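Local coordinates for protein laminin subunit ALPHA-1 (Mus musculus, PDB 2JD4) that forms the LG4-5 domain pair of a basement membrane laminin chain, which probably attaches laminin-111 to cell surfaces and carries magnesium in both domains, at residues L100-G103 against K104-V108; V298-D302 against G303-R307. The protein carries 4 engineered substitutions. All coordinates share one frame; numbering follows the deposited sequence.

Contact 1 of 2, residues L100-G103 against K104-V108; sequences LSDG and KWHTV
Asp-102 and His-106 reach for each other from opposite directions across the bend that leads into strand 106-113. The carboxylate meets the imidazole at its edge, the two planes 25° apart, and NE2 of His-106 donates to OD1 of Asp-102 at 2.8 Å on the syn side of that oxygen. The bond is somewhat bent, 146° at the hydrogen, in keeping with OD1 lying out of the ring plane. A second donor grips the same oxygen: the backbone N of Lys-104 stands 3.0 Å from OD1 of Asp-102, and the two N-H groups arrive from opposite faces of the carboxylate. The first torsion of Asp-102 (chi1 56°) sets CG between its own backbone N and carbonyl carbon, which brings the acid back over the turn. Over one face of the imidazole lies the carbonyl carbon of Lys-104, displaced toward the rim. Farther along the strand, CD2 of Leu-100 crosses CG2 of Val-108 obliquely at 4.2 Å, and both residues also pack on Leu-81. A water lies 2.8 Å from Leu-100 O and 2.7 Å from Lys-104 O, placed to link the two carbonyls. Without the carboxylate, as with an alanine here, the Lys-104 amide and NE2 of His-106 would probably lose their common acceptor, and the imidazole would be freer to tilt. The arrangement is a His-carboxylate hydrogen bond in a turn of the first laminin G domain. Since ND1 of His-106 is bonded to Asp-122, the ring has a carboxylate at each nitrogen, an environment likely to favour its protonated form.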
# COMPACT_ATOMS: atom_id res chain seq x y z
N LEU A 100 5.99 -10.32 11.16
CA LEU A 100 6.81 -9.12 10.89
C LEU A 100 6.11 -7.78 10.72
O LEU A 100 6.75 -6.74 10.82
CB LEU A 100 7.68 -9.35 9.65
CG LEU A 100 8.95 -10.19 9.80
CD1 LEU A 100 8.62 -11.65 10.12
CD2 LEU A 100 9.73 -10.09 8.51
N SER A 101 4.81 -7.81 10.48
CA SER A 101 4.04 -6.59 10.25
C SER A 101 3.72 -5.69 11.45
O SER A 101 2.60 -5.18 11.56
CB SER A 101 2.74 -6.96 9.53
OG SER A 101 2.04 -7.96 10.26
N ASP A 102 4.69 -5.46 12.33
CA ASP A 102 4.47 -4.61 13.50
C ASP A 102 5.06 -3.21 13.40
O ASP A 102 5.00 -2.43 14.35
CB ASP A 102 5.00 -5.28 14.77
CG ASP A 102 6.47 -5.65 14.66
OD1 ASP A 102 7.17 -5.11 13.78
OD2 ASP A 102 6.93 -6.48 15.48
N GLY A 103 5.64 -2.88 12.24
CA GLY A 103 6.20 -1.55 12.06
C GLY A 103 7.52 -1.30 12.77
O GLY A 103 7.99 -0.17 12.84
N LYS A 104 8.13 -2.36 13.30
CA LYS A 104 9.42 -2.22 13.98
C LYS A 104 10.48 -2.90 13.12
O LYS A 104 10.19 -3.82 12.36
CB LYS A 104 9.36 -2.85 15.37
CG LYS A 104 8.42 -2.13 16.34
CD LYS A 104 8.35 -2.86 17.67
CE LYS A 104 7.55 -2.07 18.69
NZ LYS A 104 6.14 -1.87 18.28
N TRP A 105 11.72 -2.44 13.25
CA TRP A 105 12.82 -3.01 12.47
C TRP A 105 13.15 -4.45 12.87
O TRP A 105 13.23 -4.78 14.05
CB TRP A 105 14.08 -2.16 12.61
CG TRP A 105 14.03 -0.87 11.85
CD1 TRP A 105 13.75 0.38 12.35
CD2 TRP A 105 14.25 -0.70 10.45
NE1 TRP A 105 13.78 1.31 11.34
CE2 TRP A 105 14.08 0.68 10.16
CE3 TRP A 105 14.56 -1.58 9.40
CZ2 TRP A 105 14.22 1.19 8.87
CZ3 TRP A 105 14.70 -1.06 8.12
CH2 TRP A 105 14.53 0.31 7.86
N HIS A 106 13.35 -5.30 11.86
CA HIS A 106 13.70 -6.70 12.08
C HIS A 106 14.90 -7.06 11.21
O HIS A 106 15.09 -6.48 10.14
CB HIS A 106 12.53 -7.61 11.70
CG HIS A 106 11.28 -7.37 12.49
ND1 HIS A 106 11.18 -7.68 13.82
CD2 HIS A 106 10.09 -6.85 12.12
CE1 HIS A 106 9.97 -7.37 14.25
NE2 HIS A 106 9.29 -6.86 13.24
N THR A 107 15.71 -8.00 11.67
CA THR A 107 16.84 -8.46 10.89
C THR A 107 16.41 -9.81 10.33
O THR A 107 15.84 -10.63 11.06
CB THR A 107 18.10 -8.63 11.75
OG1 THR A 107 17.86 -9.61 12.77
CG2 THR A 107 18.48 -7.31 12.40
N VAL A 108 16.66 -10.04 9.05
CA VAL A 108 16.26 -11.28 8.41
C VAL A 108 17.43 -11.93 7.68
O VAL A 108 18.25 -11.26 7.08
CB VAL A 108 15.12 -11.03 7.39
CG1 VAL A 108 14.83 -12.31 6.61
CG2 VAL A 108 13.87 -10.54 8.13
O HOH W 1 8.17 -4.33 10.68

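Contact 2 of 2, residues V298-D302 against G303-R307; sequences VLTVD and GNSVR
The guanidinium of Arg-307 has CG2 of Val-298 over one face, 4.0 Å above its plane and shifted toward the rim, while CB of Ser-305 sits at its edge. Valine and arginine run side by side in the same direction, and CG2 of Val-298 also touches CB of Arg-307 at 3.7 Å. A bend in the arginine chain at chi3 (67°) turns its head back along the valine. The other flat group, the Asn-304 amide, leans against the turn: ND2 donates to Val-301 O at 2.9 Å, within that carbonyl's plane although the oxygen is tilted from the amide's own plane. The backbone N of Asn-304 reaches the same Val-301 O at 2.8 Å from above the carbonyl plane, which leaves this oxygen gripped twice by one residue. On the face shared with Val-298 and Arg-307, OG1 of Thr-300 and OG of Ser-305 are hydrogen-bonded at 2.8 Å. Leu-299 and Val-301 point to the other face, where both meet Tyr-272. The Asp-302 carboxylate leads away from the second strand and is hydrogen-bonded to His-286 and the Thr-287 amide of strand 286-293. Antiparallel hydrogen-bonded pairs at Leu-299/Val-306 and Val-301/Asn-304, strand axes 160° apart, and positive phi at Asp-302 and Gly-303 define a beta hairpin with a two-residue loop, a type I' turn from Val-301 to Asn-304, here within a laminin G beta sandwich.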
# COMPACT_ATOMS: atom_id res chain seq x y z
N VAL A 298 -26.65 6.08 4.47
CA VAL A 298 -26.21 6.19 5.85
C VAL A 298 -24.72 6.51 6.00
O VAL A 298 -23.87 5.82 5.44
CB VAL A 298 -26.49 4.87 6.62
CG1 VAL A 298 -26.06 5.01 8.07
CG2 VAL A 298 -27.98 4.51 6.54
N LEU A 299 -24.43 7.57 6.75
CA LEU A 299 -23.06 8.01 7.02
C LEU A 299 -22.78 7.84 8.51
O LEU A 299 -23.53 8.34 9.35
CB LEU A 299 -22.87 9.48 6.63
CG LEU A 299 -21.51 10.08 7.04
CD1 LEU A 299 -20.38 9.28 6.42
CD2 LEU A 299 -21.43 11.54 6.62
N THR A 300 -21.70 7.14 8.83
CA THR A 300 -21.34 6.90 10.22
C THR A 300 -19.89 7.30 10.48
O THR A 300 -18.97 6.78 9.83
CB THR A 300 -21.53 5.42 10.59
OG1 THR A 300 -22.86 5.01 10.24
CG2 THR A 300 -21.32 5.21 12.08
N VAL A 301 -19.69 8.23 11.40
CA VAL A 301 -18.34 8.69 11.75
C VAL A 301 -18.11 8.45 13.24
O VAL A 301 -18.88 8.94 14.08
CB VAL A 301 -18.16 10.19 11.45
CG1 VAL A 301 -16.73 10.60 11.76
CG2 VAL A 301 -18.48 10.47 9.99
N ASP A 302 -17.06 7.70 13.56
CA ASP A 302 -16.73 7.37 14.93
C ASP A 302 -17.95 6.80 15.67
O ASP A 302 -18.16 7.07 16.85
CB ASP A 302 -16.20 8.60 15.68
CG ASP A 302 -14.86 9.08 15.14
OD1 ASP A 302 -14.08 8.23 14.66
OD2 ASP A 302 -14.59 10.30 15.21
N GLY A 303 -18.75 6.01 14.96
CA GLY A 303 -19.92 5.41 15.57
C GLY A 303 -21.20 6.22 15.50
O GLY A 303 -22.28 5.70 15.78
N ASN A 304 -21.09 7.50 15.13
CA ASN A 304 -22.25 8.38 15.03
C ASN A 304 -22.86 8.30 13.63
O ASN A 304 -22.20 8.60 12.64
CB ASN A 304 -21.82 9.82 15.33
CG ASN A 304 -21.10 9.94 16.66
OD1 ASN A 304 -21.73 9.88 17.72
ND2 ASN A 304 -19.79 10.11 16.61
N SER A 305 -24.13 7.89 13.56
CA SER A 305 -24.82 7.75 12.28
C SER A 305 -25.76 8.90 11.93
O SER A 305 -26.33 9.54 12.81
CB SER A 305 -25.61 6.44 12.25
OG SER A 305 -24.75 5.31 12.24
N VAL A 306 -25.90 9.14 10.63
CA VAL A 306 -26.77 10.18 10.09
C VAL A 306 -27.24 9.66 8.74
O VAL A 306 -26.43 9.29 7.89
CB VAL A 306 -26.02 11.50 9.89
CG1 VAL A 306 -26.96 12.54 9.31
CG2 VAL A 306 -25.46 11.99 11.21
N ARG A 307 -28.56 9.63 8.52
CA ARG A 307 -29.07 9.13 7.26
C ARG A 307 -30.11 9.99 6.57
O ARG A 307 -30.60 10.97 7.13
CB ARG A 307 -29.64 7.72 7.47
CG ARG A 307 -30.83 7.65 8.41
CD ARG A 307 -30.93 6.27 9.02
NE ARG A 307 -29.81 6.00 9.91
CZ ARG A 307 -29.50 4.80 10.40
NH1 ARG A 307 -30.23 3.74 10.08
NH2 ARG A 307 -28.46 4.67 11.21

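Overall arrangement
Following the chain from the N terminus, contact 1 comes first: it closes the loop that leaves strand 91-95, at the edge of one sheet of the first laminin G domain, and enters strand 106-113 in another, so it sits where the chain passes between the two. Contact 2 opens only after contact 1 has closed, in the second laminin G domain, where it turns strand 296-301 back into strand 304-308. The two are therefore in series, neither nested nor crossed. Their centres lie 36 Å apart and their nearest atoms about 22 Å, without touching. Each is a local closure inside its own domain, and neither joins the two domains.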